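Local coordinates for fatty Acid Kinase (Fak) B3 protein (Streptococcus pneumoniae, PDB 6CNG) that binds linoleic acid, probably accepts other long-chain fatty acids, and may take part in lipid transport or fatty acid metabolism, at residues S47-F59 with T73-P86. Sequence-based numbering, arbitrary orientation.
With EIC (linoleic acid), chain C.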
loop_
_atom_site.group_PDB
_atom_site.type_symbol
_atom_site.label_atom_id
_atom_site.label_comp_id
_atom_site.label_asym_id
_atom_site.label_seq_id
_atom_site.Cartn_x
_atom_site.Cartn_y
_atom_site.Cartn_z
ATOM N N SER A 47 3.726 8.645 8.735
ATOM C CA SER A 47 2.572 8.315 7.930
ATOM C C SER A 47 1.514 9.394 8.042
ATOM O O SER A 47 1.212 9.892 9.136
ATOM C CB SER A 47 1.949 6.981 8.270
ATOM O OG SER A 47 1.162 6.577 7.161
ATOM N N VAL A 48 0.942 9.717 6.896
ATOM C CA VAL A 48 -0.084 10.752 6.786
ATOM C C VAL A 48 -1.425 10.062 6.592
ATOM O O VAL A 48 -1.675 9.442 5.545
ATOM C CB VAL A 48 0.232 11.730 5.650
ATOM C CG1 VAL A 48 -0.858 12.791 5.562
ATOM C CG2 VAL A 48 1.597 12.322 5.849
ATOM N N PRO A 49 -2.331 10.156 7.561
ATOM C CA PRO A 49 -3.552 9.358 7.505
ATOM C C PRO A 49 -4.562 9.875 6.495
ATOM O O PRO A 49 -4.784 11.075 6.344
ATOM C CB PRO A 49 -4.100 9.487 8.928
ATOM C CG PRO A 49 -3.617 10.776 9.369
ATOM C CD PRO A 49 -2.275 10.964 8.791
ATOM N N LEU A 50 -5.184 8.939 5.807
ATOM C CA LEU A 50 -6.460 9.219 5.173
ATOM C C LEU A 50 -7.570 9.019 6.199
ATOM O O LEU A 50 -7.347 8.526 7.301
ATOM C CB LEU A 50 -6.675 8.317 3.952
ATOM C CG LEU A 50 -5.986 8.822 2.688
ATOM C CD1 LEU A 50 -4.528 8.464 2.657
ATOM C CD2 LEU A 50 -6.666 8.334 1.446
ATOM N N THR A 51 -8.782 9.378 5.809
ATOM C CA THR A 51 -9.924 9.247 6.690
ATOM C C THR A 51 -10.962 8.351 6.050
ATOM O O THR A 51 -11.021 8.213 4.830
ATOM C CB THR A 51 -10.558 10.597 6.982
ATOM O OG1 THR A 51 -10.973 11.195 5.755
ATOM C CG2 THR A 51 -9.572 11.498 7.659
ATOM N N ILE A 52 -11.772 7.744 6.909
ATOM C CA ILE A 52 -12.909 6.926 6.517
ATOM C C ILE A 52 -14.120 7.411 7.296
ATOM O O ILE A 52 -14.113 7.389 8.525
ATOM C CB ILE A 52 -12.658 5.443 6.816
ATOM C CG1 ILE A 52 -11.497 4.936 5.945
ATOM C CG2 ILE A 52 -13.902 4.637 6.564
ATOM C CD1 ILE A 52 -10.642 3.914 6.608
ATOM N N GLN A 53 -15.143 7.850 6.590
ATOM C CA GLN A 53 -16.359 8.359 7.210
ATOM C C GLN A 53 -17.417 7.262 7.216
ATOM O O GLN A 53 -17.761 6.731 6.158
ATOM C CB GLN A 53 -16.850 9.573 6.421
ATOM C CG GLN A 53 -18.109 10.268 6.985
ATOM C CD GLN A 53 -19.033 10.872 5.898
ATOM O OE1 GLN A 53 -20.039 10.266 5.494
ATOM N NE2 GLN A 53 -18.693 12.069 5.435
ATOM N N VAL A 54 -17.929 6.930 8.402
ATOM C CA VAL A 54 -19.034 5.989 8.567
ATOM C C VAL A 54 -20.178 6.730 9.238
ATOM O O VAL A 54 -20.096 7.049 10.425
ATOM C CB VAL A 54 -18.628 4.776 9.404
ATOM C CG1 VAL A 54 -19.711 3.779 9.400
ATOM C CG2 VAL A 54 -17.336 4.186 8.880
ATOM N N ALA A 55 -21.253 6.967 8.495
ATOM C CA ALA A 55 -22.372 7.836 8.920
ATOM C C ALA A 55 -21.800 9.201 9.315
ATOM O O ALA A 55 -21.020 9.764 8.540
ATOM C CB ALA A 55 -23.231 7.124 9.955
ATOM N N ASP A 56 -22.147 9.764 10.482
ATOM C CA ASP A 56 -21.600 11.052 10.917
ATOM C C ASP A 56 -20.387 10.911 11.849
ATOM O O ASP A 56 -20.040 11.867 12.545
ATOM C CB ASP A 56 -22.672 11.989 11.506
ATOM C CG ASP A 56 -23.542 11.330 12.575
ATOM O OD1 ASP A 56 -23.449 10.095 12.760
ATOM O OD2 ASP A 56 -24.335 12.061 13.232
ATOM N N GLN A 57 -19.709 9.760 11.831
ATOM C CA GLN A 57 -18.473 9.537 12.573
ATOM C C GLN A 57 -17.278 9.455 11.619
ATOM O O GLN A 57 -17.359 8.879 10.532
ATOM C CB GLN A 57 -18.559 8.237 13.380
ATOM C CG GLN A 57 -17.344 7.950 14.225
ATOM C CD GLN A 57 -17.598 6.896 15.293
ATOM O OE1 GLN A 57 -18.512 6.059 15.178
ATOM N NE2 GLN A 57 -16.782 6.934 16.352
ATOM N N VAL A 58 -16.160 10.022 12.030
ATOM C CA VAL A 58 -14.957 10.025 11.214
ATOM C C VAL A 58 -13.858 9.251 11.924
ATOM O O VAL A 58 -13.632 9.421 13.126
ATOM C CB VAL A 58 -14.490 11.450 10.884
ATOM C CG1 VAL A 58 -13.169 11.392 10.202
ATOM C CG2 VAL A 58 -15.495 12.142 10.014
ATOM N N PHE A 59 -13.182 8.402 11.173
ATOM C CA PHE A 59 -12.069 7.632 11.677
ATOM C C PHE A 59 -10.828 8.106 10.945
ATOM O O PHE A 59 -10.810 8.187 9.709
ATOM C CB PHE A 59 -12.309 6.150 11.436
ATOM C CG PHE A 59 -13.523 5.614 12.133
ATOM C CD1 PHE A 59 -14.766 5.665 11.528
ATOM C CD2 PHE A 59 -13.425 5.043 13.394
ATOM C CE1 PHE A 59 -15.871 5.166 12.169
ATOM C CE2 PHE A 59 -14.542 4.538 14.042
ATOM C CZ PHE A 59 -15.759 4.594 13.432
ATOM N N THR A 73 -18.125 -1.133 12.704
ATOM C CA THR A 73 -19.070 -0.052 12.490
ATOM C C THR A 73 -19.428 0.067 11.030
ATOM O O THR A 73 -20.603 0.230 10.689
ATOM C CB THR A 73 -18.471 1.246 13.004
ATOM O OG1 THR A 73 -18.166 1.090 14.387
ATOM C CG2 THR A 73 -19.418 2.386 12.841
ATOM N N MET A 74 -18.436 -0.058 10.156
ATOM C CA MET A 74 -18.691 0.053 8.737
ATOM C C MET A 74 -19.632 -1.038 8.285
ATOM O O MET A 74 -20.590 -0.792 7.559
ATOM C CB MET A 74 -17.344 -0.016 8.032
ATOM C CG MET A 74 -17.375 0.051 6.519
ATOM S SD MET A 74 -17.609 -1.529 5.774
ATOM C CE MET A 74 -16.190 -2.420 6.307
ATOM N N TYR A 75 -19.386 -2.257 8.710
ATOM C CA TYR A 75 -20.209 -3.328 8.223
ATOM C C TYR A 75 -21.586 -3.278 8.830
ATOM O O TYR A 75 -22.526 -3.820 8.253
ATOM C CB TYR A 75 -19.546 -4.636 8.560
ATOM C CG TYR A 75 -18.453 -5.078 7.604
ATOM C CD1 TYR A 75 -18.731 -5.350 6.278
ATOM C CD2 TYR A 75 -17.161 -5.273 8.047
ATOM C CE1 TYR A 75 -17.742 -5.797 5.416
ATOM C CE2 TYR A 75 -16.155 -5.724 7.180
ATOM C CZ TYR A 75 -16.455 -5.983 5.879
ATOM O OH TYR A 75 -15.467 -6.422 5.016
ATOM N N ALA A 76 -21.727 -2.655 9.988
ATOM C CA ALA A 76 -23.014 -2.513 10.653
ATOM C C ALA A 76 -23.882 -1.431 10.046
ATOM O O ALA A 76 -25.070 -1.355 10.358
ATOM C CB ALA A 76 -22.782 -2.137 12.107
ATOM N N THR A 77 -23.318 -0.590 9.214
ATOM C CA THR A 77 -24.004 0.590 8.745
ATOM C C THR A 77 -24.452 0.307 7.338
ATOM O O THR A 77 -23.629 0.024 6.472
ATOM C CB THR A 77 -23.088 1.798 8.790
ATOM O OG1 THR A 77 -22.715 2.051 10.148
ATOM C CG2 THR A 77 -23.802 3.006 8.243
ATOM N N ALA A 78 -25.757 0.361 7.127
ATOM C CA ALA A 78 -26.297 0.087 5.814
ATOM C C ALA A 78 -25.888 1.166 4.833
ATOM O O ALA A 78 -25.611 0.872 3.675
ATOM C CB ALA A 78 -27.810 -0.008 5.908
ATOM N N GLU A 79 -25.834 2.414 5.282
ATOM C CA GLU A 79 -25.303 3.479 4.447
ATOM C C GLU A 79 -23.835 3.218 4.103
ATOM O O GLU A 79 -23.049 2.775 4.940
ATOM C CB GLU A 79 -25.424 4.819 5.172
ATOM C CG GLU A 79 -24.998 5.993 4.320
ATOM C CD GLU A 79 -25.356 7.344 4.923
ATOM O OE1 GLU A 79 -25.466 8.327 4.149
ATOM O OE2 GLU A 79 -25.524 7.419 6.162
ATOM N N ALA A 80 -23.482 3.488 2.853
ATOM C CA ALA A 80 -22.123 3.264 2.387
ATOM C C ALA A 80 -21.161 4.173 3.138
ATOM O O ALA A 80 -21.481 5.315 3.472
ATOM C CB ALA A 80 -22.009 3.554 0.879
ATOM N N SER A 81 -19.965 3.660 3.382
ATOM C CA SER A 81 -18.870 4.430 3.958
ATOM C C SER A 81 -17.976 4.955 2.832
ATOM O O SER A 81 -17.963 4.417 1.727
ATOM C CB SER A 81 -18.090 3.551 4.946
ATOM O OG SER A 81 -18.916 3.086 6.013
ATOM N N LYS A 82 -17.203 6.003 3.140
ATOM C CA LYS A 82 -16.431 6.767 2.164
ATOM C C LYS A 82 -15.034 7.075 2.682
ATOM O O LYS A 82 -14.865 7.340 3.859
ATOM C CB LYS A 82 -17.144 8.098 1.904
ATOM C CG LYS A 82 -16.266 9.216 1.327
ATOM C CD LYS A 82 -17.083 10.466 0.940
ATOM C CE LYS A 82 -16.293 11.473 0.086
ATOM N NZ LYS A 82 -14.917 11.008 -0.305
ATOM N N SER A 83 -14.036 7.074 1.811
ATOM C CA SER A 83 -12.694 7.520 2.181
ATOM C C SER A 83 -12.393 8.929 1.656
ATOM O O SER A 83 -13.033 9.421 0.726
ATOM C CB SER A 83 -11.642 6.548 1.666
ATOM O OG SER A 83 -11.564 6.597 0.286
ATOM N N ALA A 84 -11.409 9.578 2.286
ATOM C CA ALA A 84 -10.919 10.868 1.823
ATOM C C ALA A 84 -9.410 10.927 1.964
ATOM O O ALA A 84 -8.836 10.323 2.864
ATOM C CB ALA A 84 -11.493 12.035 2.626
ATOM N N CYS A 85 -8.793 11.689 1.091
ATOM C CA CYS A 85 -7.341 11.761 1.008
ATOM C C CYS A 85 -6.816 12.885 1.888
ATOM O O CYS A 85 -7.567 13.738 2.351
ATOM C CB CYS A 85 -6.919 11.976 -0.447
ATOM S SG CYS A 85 -7.327 13.562 -1.122
ATOM N N PRO A 86 -5.502 12.929 2.120
ATOM C CA PRO A 86 -4.946 13.995 2.943
ATOM C C PRO A 86 -4.966 15.337 2.248
ATOM O O PRO A 86 -4.844 15.454 1.027
ATOM C CB PRO A 86 -3.509 13.538 3.178
ATOM C CG PRO A 86 -3.540 12.099 2.903
ATOM C CD PRO A 86 -4.453 11.979 1.752
HETATM C C1 EIC C . -9.314 8.130 -1.027
HETATM C C2 EIC C . -8.583 6.798 -0.901
HETATM C C3 EIC C . -9.000 5.772 -1.930
HETATM C C4 EIC C . -8.049 4.598 -1.958
HETATM C C5 EIC C . -8.397 3.613 -3.054
HETATM C C6 EIC C . -7.374 2.487 -3.161
HETATM C C7 EIC C . -7.495 1.436 -2.048
HETATM C C8 EIC C . -6.354 0.438 -2.113
HETATM C C9 EIC C . -6.472 -0.481 -0.921
HETATM C C10 EIC C . -7.066 -1.651 -1.012
HETATM C C11 EIC C . -7.693 -2.159 -2.303
HETATM C C12 EIC C . -7.200 -3.592 -2.452
HETATM C C13 EIC C . -6.657 -4.088 -3.543
HETATM C C14 EIC C . -6.492 -3.276 -4.811
HETATM C C15 EIC C . -5.184 -2.488 -4.811
HETATM C C16 EIC C . -5.059 -1.716 -6.116
HETATM C C17 EIC C . -3.871 -0.799 -6.103
HETATM C C18 EIC C . -3.818 -0.026 -7.402
HETATM O O1 EIC C . -8.770 9.123 -1.583
HETATM O O2 EIC C . -10.478 8.229 -0.567
HETATM O O HOH W 1 -8.715 13.214 5.034
HETATM O O HOH W 2 -13.774 10.001 5.168
HETATM O O HOH W 3 -21.904 7.640 5.286
#
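Val54 fills the angle between the end of helix 67-76 and the strand that follows it. Its CG1 lies anti to the backbone N (chi1 -173°) and meets Thr73 CG2 at 3.7 Å. The same methyl touches the hydroxyls of Thr77 and Ser81, while Val54 CG2 rests against Met74 CB. Thr77 OG1 donates to Thr73 O at 2.8 Å, which holds the Thr77 side chain beside the backbone of Thr73. A second apolar group lies at the other end. Leu50 CD1 packs on Pro86 CD at 3.6 Å, and Val48 CG1 reaches Pro86 CB. Leu50 CD2 sits 3.4 Å from C2 of the linoleic acid, beside the carboxyl end of the lipid.

Between these two groups, 51-54 and 82-84 form an antiparallel ladder. Thr51 and Ala84 are a hydrogen-bonded pair, with Thr51 N to Ala84 O at 3.1 Å and Ala84 N to Thr51 O at 2.9 Å. Gln53 and Lys82 form the next such pair. Ile52 and Ser83 face each other between them as a non-hydrogen-bonded pair. Ser83 lies next to the lipid carboxyl group, but the spacing there is doubtfully short. Its hydroxyl bonds to Tyr288. The lipid is hydrogen-bonded to Ser111 OG. Leu50, Ser83, Ala84 and Cys85 line the linoleic acid pocket of this DegV-family protein.

The opposite face carries Thr51, Gln53, Lys82 and Ala84. Thr51 OG1 shares one water with Cys85 O and another with Lys82 O. A third water joins Gln53 OE1 to Ala80 O.

The type II' turn from Val54 to Gln57 links strand 43-54 to strand 57-60 as a beta hairpin. Strand 82-84 pairs along the other edge of 51-54. Helix 283-289 packs against Ile52, Met74, Ser81 and Ser83, and helix 88-95 against Val48 and Pro86.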